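Local coordinates for protein alpha-1,3-glucanase (PDB 7C7D) that hydrolyses alpha-1,3-glucan by cutting its alpha-1,3-glucosidic bonds, as a thermostable glycosidase of family GH87, at residues 63-68 with 189-194; 74-79 with 89-94; 85-90 with 160-165. One frame throughout, in Å; residues are numbered along the deposited sequence.

Contact 1: residues 63-68 with 189-194. With CA (calcium ion), chain C.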
# COMPACT_ATOMS: atom_id res chain seq x y z
N GLU A 63 13.62 5.69 10.45
CA GLU A 63 13.57 6.87 9.60
C GLU A 63 14.95 7.49 9.51
O GLU A 63 15.67 7.61 10.50
CB GLU A 63 12.58 7.88 10.17
CG GLU A 63 11.13 7.41 10.21
CD GLU A 63 10.48 7.34 8.84
OE1 GLU A 63 9.34 6.82 8.78
OE2 GLU A 63 11.08 7.79 7.84
N ALA A 64 15.33 7.91 8.30
CA ALA A 64 16.65 8.51 8.13
C ALA A 64 16.80 9.77 8.96
O ALA A 64 17.88 10.07 9.48
CB ALA A 64 16.90 8.80 6.65
N GLU A 65 15.71 10.52 9.12
CA GLU A 65 15.73 11.76 9.89
C GLU A 65 15.93 11.51 11.38
O GLU A 65 16.20 12.47 12.11
CB GLU A 65 14.45 12.56 9.63
CG GLU A 65 13.14 11.80 9.90
CD GLU A 65 12.58 11.04 8.70
OE1 GLU A 65 13.36 10.60 7.83
OE2 GLU A 65 11.34 10.86 8.64
N SER A 66 15.82 10.26 11.84
CA SER A 66 16.10 9.90 13.23
C SER A 66 17.51 9.39 13.42
O SER A 66 17.90 9.05 14.55
CB SER A 66 15.10 8.84 13.72
OG SER A 66 15.47 7.54 13.29
N ALA A 67 18.30 9.31 12.36
CA ALA A 67 19.66 8.80 12.42
C ALA A 67 20.64 9.97 12.45
O ALA A 67 20.26 11.14 12.35
CB ALA A 67 19.91 7.86 11.24
N THR A 68 21.91 9.64 12.63
CA THR A 68 22.95 10.66 12.74
C THR A 68 23.53 10.91 11.36
O THR A 68 23.90 9.96 10.66
CB THR A 68 24.04 10.18 13.69
OG1 THR A 68 23.44 9.89 14.96
CG2 THR A 68 25.11 11.25 13.87
N THR A 189 18.64 11.28 -1.59
CA THR A 189 17.76 11.66 -0.50
C THR A 189 17.24 10.37 0.13
O THR A 189 16.50 9.62 -0.51
CB THR A 189 16.63 12.55 -1.02
OG1 THR A 189 17.21 13.76 -1.53
CG2 THR A 189 15.66 12.91 0.11
N VAL A 190 17.69 10.10 1.35
CA VAL A 190 17.36 8.85 2.04
C VAL A 190 16.16 9.08 2.95
O VAL A 190 16.17 9.99 3.79
CB VAL A 190 18.58 8.34 2.84
CG1 VAL A 190 18.24 7.02 3.51
CG2 VAL A 190 19.79 8.17 1.91
N ASP A 191 15.14 8.25 2.79
CA ASP A 191 13.89 8.43 3.53
C ASP A 191 13.85 7.58 4.80
O ASP A 191 13.60 8.10 5.90
CB ASP A 191 12.73 8.06 2.60
CG ASP A 191 11.38 8.19 3.26
OD1 ASP A 191 11.29 8.78 4.37
OD2 ASP A 191 10.39 7.72 2.65
N VAL A 192 14.06 6.27 4.65
CA VAL A 192 13.85 5.31 5.73
C VAL A 192 14.59 4.04 5.32
O VAL A 192 14.73 3.75 4.12
CB VAL A 192 12.33 5.06 5.97
CG1 VAL A 192 11.60 4.66 4.68
CG2 VAL A 192 12.10 4.03 7.08
N ALA A 193 15.10 3.31 6.30
CA ALA A 193 15.79 2.05 6.06
C ALA A 193 15.13 0.95 6.87
O ALA A 193 14.77 1.15 8.04
CB ALA A 193 17.28 2.16 6.43
N ASP A 194 14.98 -0.22 6.26
CA ASP A 194 14.38 -1.39 6.90
C ASP A 194 15.48 -2.41 7.18
O ASP A 194 16.27 -2.74 6.28
CB ASP A 194 13.33 -2.05 6.00
CG ASP A 194 12.29 -1.07 5.47
OD1 ASP A 194 11.97 -0.07 6.14
OD2 ASP A 194 11.76 -1.34 4.37
CA CA C . 11.56 9.57 6.48
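The carbonyl oxygen of Asp191 is gripped twice: the calcium ion binds Asp191 O at 2.6 Å, and Ala64 N donates to it with an N-H...O angle of 165°. That hydrogen bond, 3.0 Å from Ala64 N to Asp191 O, reaches the oxygen from above the carbonyl plane. Asp191 also gives the metal a carboxylate oxygen, with OD1 2.3 Å from the calcium. Because CG stands anti to the backbone N, next to the carbonyl carbon (chi1 180°), O and OD1 can close on the same ion.

Facing them, Glu63 binds with a single oxygen, OE2, while Glu65 lays both OE1 and OE2 on the calcium at 2.5 Å each. The Glu63 chain is folded at chi2 (-72°), which swings OE2 across Val192, 3.5 Å from Val192 CB. Ser88 O and Gln91 O bring the coordination to seven oxygens.

Beside the metal, Glu63 and Val192 form an antiparallel non-hydrogen-bonded pair, where strand 59-63 runs out alongside strand 188-196; the chain then turns into the short 3-10 segment 64-66. Ala64 CB is pressed close to Val190 O, at 3.2 Å, and also touches Val190 CG1. Ser66 OG and Ser66 N both donate to Glu63 O, so the turn carrying the two glutamates is braced from within. The domain is an antiparallel beta-sandwich, consistent with the galactose-binding-like class, and a calcium held near a strand end recalls the structural calcium of related carbohydrate-binding modules.

Three carboxylates crowd one divalent ion, with Glu63 OE2 only 3.2 Å from Glu65 OE2; the calcium probably offsets most of their mutual repulsion, so the segments would be expected to part more readily without it.

Contact 2: residues 74-79 with 89-94. With CA (calcium ion), chain C.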
# COMPACT_ATOMS: atom_id res chain seq x y z
N ILE A 74 15.21 17.30 5.14
CA ILE A 74 14.14 17.98 4.42
C ILE A 74 12.82 17.65 5.09
O ILE A 74 12.67 16.60 5.73
CB ILE A 74 14.09 17.67 2.90
CG1 ILE A 74 13.72 16.20 2.64
CG2 ILE A 74 15.42 18.04 2.25
CD1 ILE A 74 13.37 15.91 1.19
N GLY A 75 11.85 18.55 4.96
CA GLY A 75 10.55 18.38 5.58
C GLY A 75 10.56 18.81 7.03
O GLY A 75 11.58 19.27 7.56
N PRO A 76 9.42 18.66 7.72
CA PRO A 76 8.17 18.09 7.19
C PRO A 76 7.45 19.02 6.23
O PRO A 76 7.48 20.24 6.39
CB PRO A 76 7.33 17.88 8.45
CG PRO A 76 7.85 18.86 9.43
CD PRO A 76 9.32 18.96 9.16
N ASP A 77 6.82 18.44 5.21
CA ASP A 77 6.01 19.19 4.26
C ASP A 77 4.96 18.24 3.73
O ASP A 77 5.28 17.10 3.38
CB ASP A 77 6.88 19.71 3.11
CG ASP A 77 6.22 20.81 2.30
OD1 ASP A 77 5.02 21.09 2.51
OD2 ASP A 77 6.92 21.40 1.46
N TYR A 78 3.71 18.69 3.70
CA TYR A 78 2.60 17.92 3.14
C TYR A 78 2.20 18.41 1.76
O TYR A 78 1.33 17.79 1.13
CB TYR A 78 1.39 17.97 4.07
CG TYR A 78 1.59 17.24 5.38
CD1 TYR A 78 2.38 17.78 6.39
CD2 TYR A 78 0.98 16.01 5.61
CE1 TYR A 78 2.57 17.11 7.58
CE2 TYR A 78 1.16 15.34 6.80
CZ TYR A 78 1.96 15.89 7.78
OH TYR A 78 2.14 15.22 8.97
N THR A 79 2.80 19.50 1.29
CA THR A 79 2.36 20.13 0.05
C THR A 79 2.44 19.16 -1.12
O THR A 79 3.48 18.53 -1.35
CB THR A 79 3.25 21.34 -0.24
OG1 THR A 79 3.21 22.24 0.88
CG2 THR A 79 2.78 22.06 -1.49
N GLY A 89 7.07 9.78 7.13
CA GLY A 89 7.24 10.82 8.12
C GLY A 89 7.31 12.22 7.56
O GLY A 89 7.55 13.17 8.33
N ARG A 90 7.13 12.39 6.25
CA ARG A 90 7.22 13.68 5.57
C ARG A 90 8.60 14.30 5.67
O ARG A 90 8.75 15.51 5.46
CB ARG A 90 6.13 14.67 6.02
CG ARG A 90 4.76 14.06 6.12
CD ARG A 90 4.29 13.42 4.80
NE ARG A 90 2.95 12.88 5.02
CZ ARG A 90 1.95 12.89 4.15
NH1 ARG A 90 2.12 13.36 2.92
NH2 ARG A 90 0.77 12.42 4.54
N GLN A 91 9.61 13.49 5.99
CA GLN A 91 10.97 13.97 6.18
C GLN A 91 11.94 12.95 5.60
O GLN A 91 11.66 11.76 5.56
CB GLN A 91 11.29 14.18 7.65
CG GLN A 91 10.45 15.24 8.31
CD GLN A 91 10.52 15.13 9.81
OE1 GLN A 91 11.39 15.71 10.45
NE2 GLN A 91 9.60 14.36 10.39
N ALA A 92 13.10 13.45 5.18
CA ALA A 92 14.16 12.61 4.64
C ALA A 92 15.47 13.37 4.83
O ALA A 92 15.48 14.49 5.33
CB ALA A 92 13.89 12.27 3.17
N VAL A 93 16.57 12.75 4.40
CA VAL A 93 17.89 13.35 4.56
C VAL A 93 18.57 13.38 3.20
O VAL A 93 18.80 12.33 2.59
CB VAL A 93 18.75 12.59 5.58
CG1 VAL A 93 20.13 13.22 5.67
CG2 VAL A 93 18.08 12.58 6.95
N ARG A 94 18.89 14.58 2.72
CA ARG A 94 19.57 14.75 1.45
C ARG A 94 21.07 14.63 1.68
O ARG A 94 21.65 15.38 2.48
CB ARG A 94 19.26 16.12 0.85
CG ARG A 94 19.91 16.35 -0.51
CD ARG A 94 19.40 17.62 -1.17
NE ARG A 94 19.87 18.82 -0.48
CZ ARG A 94 19.08 19.70 0.12
NH1 ARG A 94 17.77 19.53 0.13
NH2 ARG A 94 19.61 20.76 0.72
CA CA C . 11.56 9.57 6.48
O HOH W 1 0.10 15.24 0.93
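One face of the Tyr78 ring carries Arg90 CG, a CH-pi contact with the carbon 3.9 Å from the ring centroid, and one face of the Arg90 guanidinium carries Tyr78 CD2 above its centre. The two side chains cross at about a right angle, with ring and guanidinium planes 41° apart, so this is not a parallel stack. It lies beside the edge of an antiparallel sheet in the beta-sandwich, where strands 72-74 and 92-95 pair and the chain between them makes a long loop.

Chi1 sets CG of Arg90 over the ring, and the bend at chi2 (-57°) then brings NE near Tyr78 CE2; beyond it the guanidinium is held by a salt bridge to Asp424 and by Thr425 O.

Ile74 and Ala92 form the hydrogen-bonded pair, with Ile74 N to Ala92 O at 2.8 Å and the return bond from Ala92 N to Ile74 O longer, at 3.2 Å. Past Ile74 the strand pairing gives way to CA-H...O contacts from Gly75 and Pro76. Pro76 CA, after a cis peptide, lies 3.2 Å from Arg90 O.

Farther on, Asp77 OD1 accepts from Thr79 N in an Asx turn and from Thr79 OG1 as well. The Gln91 chain runs beside Pro76, its NE2 donating to Gly89 O at 3.1 Å, while its own backbone oxygen, Gln91 O, binds the calcium at 2.4 Å.

Contact 3: residues 85-90 with 160-165. With CA (calcium ion), chain C.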
# COMPACT_ATOMS: atom_id res chain seq x y z
N SER A 85 6.84 15.54 0.74
CA SER A 85 5.48 15.05 0.97
C SER A 85 5.38 13.56 0.76
O SER A 85 4.53 12.91 1.38
CB SER A 85 4.47 15.78 0.08
OG SER A 85 4.58 15.39 -1.28
N GLU A 86 6.21 12.99 -0.11
CA GLU A 86 6.17 11.56 -0.39
C GLU A 86 7.09 10.75 0.50
O GLU A 86 7.15 9.53 0.37
CB GLU A 86 6.49 11.27 -1.87
CG GLU A 86 5.35 11.59 -2.84
CD GLU A 86 5.52 10.92 -4.19
OE1 GLU A 86 6.57 10.30 -4.42
OE2 GLU A 86 4.59 11.03 -5.02
N ALA A 87 7.82 11.39 1.41
CA ALA A 87 8.69 10.67 2.32
C ALA A 87 7.90 10.13 3.51
O ALA A 87 6.98 10.78 4.01
CB ALA A 87 9.79 11.59 2.83
N SER A 88 8.26 8.93 3.96
CA SER A 88 7.78 8.42 5.24
C SER A 88 8.08 9.45 6.32
O SER A 88 9.20 9.95 6.43
CB SER A 88 8.50 7.11 5.53
OG SER A 88 7.94 6.45 6.66
N GLY A 89 7.07 9.78 7.13
CA GLY A 89 7.24 10.82 8.12
C GLY A 89 7.31 12.22 7.56
O GLY A 89 7.55 13.17 8.33
N ARG A 90 7.13 12.39 6.25
CA ARG A 90 7.22 13.68 5.57
C ARG A 90 8.60 14.30 5.67
O ARG A 90 8.75 15.51 5.46
CB ARG A 90 6.13 14.67 6.02
CG ARG A 90 4.76 14.06 6.12
CD ARG A 90 4.29 13.42 4.80
NE ARG A 90 2.95 12.88 5.02
CZ ARG A 90 1.95 12.89 4.15
NH1 ARG A 90 2.12 13.36 2.92
NH2 ARG A 90 0.77 12.42 4.54
N HIS A 160 5.71 9.76 -7.38
CA HIS A 160 6.51 8.54 -7.37
C HIS A 160 8.01 8.87 -7.39
O HIS A 160 8.77 8.35 -8.21
CB HIS A 160 6.11 7.63 -8.54
CG HIS A 160 6.27 6.17 -8.28
ND1 HIS A 160 5.43 5.46 -7.44
CD2 HIS A 160 7.14 5.27 -8.80
CE1 HIS A 160 5.80 4.19 -7.44
NE2 HIS A 160 6.83 4.05 -8.25
N PHE A 161 8.43 9.77 -6.50
CA PHE A 161 9.81 10.26 -6.50
C PHE A 161 10.79 9.25 -5.91
O PHE A 161 11.98 9.31 -6.22
CB PHE A 161 9.92 11.54 -5.69
CG PHE A 161 8.92 12.59 -6.08
CD1 PHE A 161 8.76 12.95 -7.41
CD2 PHE A 161 8.14 13.21 -5.12
CE1 PHE A 161 7.84 13.92 -7.76
CE2 PHE A 161 7.22 14.17 -5.47
CZ PHE A 161 7.07 14.53 -6.79
N TYR A 162 10.32 8.38 -5.04
CA TYR A 162 11.18 7.47 -4.30
C TYR A 162 11.19 6.09 -4.96
O TYR A 162 10.45 5.82 -5.91
CB TYR A 162 10.75 7.38 -2.82
CG TYR A 162 10.95 8.69 -2.07
CD1 TYR A 162 10.01 9.70 -2.14
CD2 TYR A 162 12.11 8.91 -1.32
CE1 TYR A 162 10.20 10.90 -1.48
CE2 TYR A 162 12.32 10.12 -0.67
CZ TYR A 162 11.36 11.11 -0.75
OH TYR A 162 11.57 12.30 -0.10
N ASP A 163 12.03 5.23 -4.42
CA ASP A 163 12.26 3.88 -4.90
C ASP A 163 12.88 3.13 -3.74
O ASP A 163 13.37 3.74 -2.78
CB ASP A 163 13.23 3.93 -6.09
CG ASP A 163 13.40 2.60 -6.76
OD1 ASP A 163 12.37 1.94 -7.02
OD2 ASP A 163 14.57 2.23 -7.04
N ASN A 164 12.87 1.80 -3.82
CA ASN A 164 13.45 0.96 -2.78
C ASN A 164 14.56 0.11 -3.37
O ASN A 164 14.38 -0.53 -4.42
CB ASN A 164 12.38 0.08 -2.12
CG ASN A 164 11.49 0.88 -1.19
OD1 ASN A 164 11.71 0.93 0.02
ND2 ASN A 164 10.48 1.54 -1.75
N THR A 165 15.69 0.10 -2.69
CA THR A 165 16.84 -0.69 -3.10
C THR A 165 17.25 -1.56 -1.93
O THR A 165 17.19 -1.13 -0.77
CB THR A 165 17.97 0.22 -3.59
OG1 THR A 165 19.05 -0.58 -4.07
CG2 THR A 165 18.46 1.15 -2.48
CA CA C . 11.56 9.57 6.48
O HOH W 2 7.64 7.87 -3.94
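The backbones of Glu86 and Phe161 keep their distance, CA to CA 7.2 Å, and the Glu86 side chain spans the gap to two successive amides. Its carboxylate takes them one to each oxygen: Phe161 N donates to OE1 of Glu86 at 2.8 Å, and His160 N donates to OE2 of Glu86 at 2.9 Å. The second bond uses the syn lone pair; the first comes from the syn side but tilted 22° out of the carboxylate plane. Beyond CG the glutamate chain is extended (chi2 -163°), which carries the acid this far. A bridging water also donates to Glu86 OE1 and accepts from Tyr162 N.

Glu86 OE2 lies over one face of the Phe161 ring, while OE1 of Glu86 sits beyond its rim, 3.4 Å from CD2 of Phe161; carboxylate and ring planes are 33° apart. In the fold, this fastens the loop between strands 72-74 and 92-95 to the chain leading into strand 163-169 of the beta-sandwich, on the side toward the parallel beta-helix, whose Asn402 accepts from His160 ND1. An alanine in place of Glu86 is likely to leave the buried amides of His160 and Phe161 without their acceptor and open a gap over the Phe161 ring.

The Tyr162 ring packs against the loop: CE1 meets Glu86 CB, and OH, which bonds to Leu83, lies 3.5 Å from Ala87 CB. One residue on, Ser88 O binds the calcium at 2.4 Å.

In the fold
All three contacts lie in the N-terminal beta-sandwich domain, their centres 9 to 11 Å apart, and all include calcium ligands. Along the chain, contacts 2 and 3 are nested inside the span that contact 1 closes between 63-68 and 189-194; they share Gly89 and Arg90, where the loop turns into strand 92-95. Strand 188-196 pairs with both 59-63 and 92-95, so contacts 1 and 2 belong to one antiparallel sheet, which contact 3 joins through strand 163-169. The ion thus ties remote parts of the sequence together at one site, while Arg90 and His160 reach the beta-helix, an arrangement consistent with a structural role for the calcium in this thermostable enzyme.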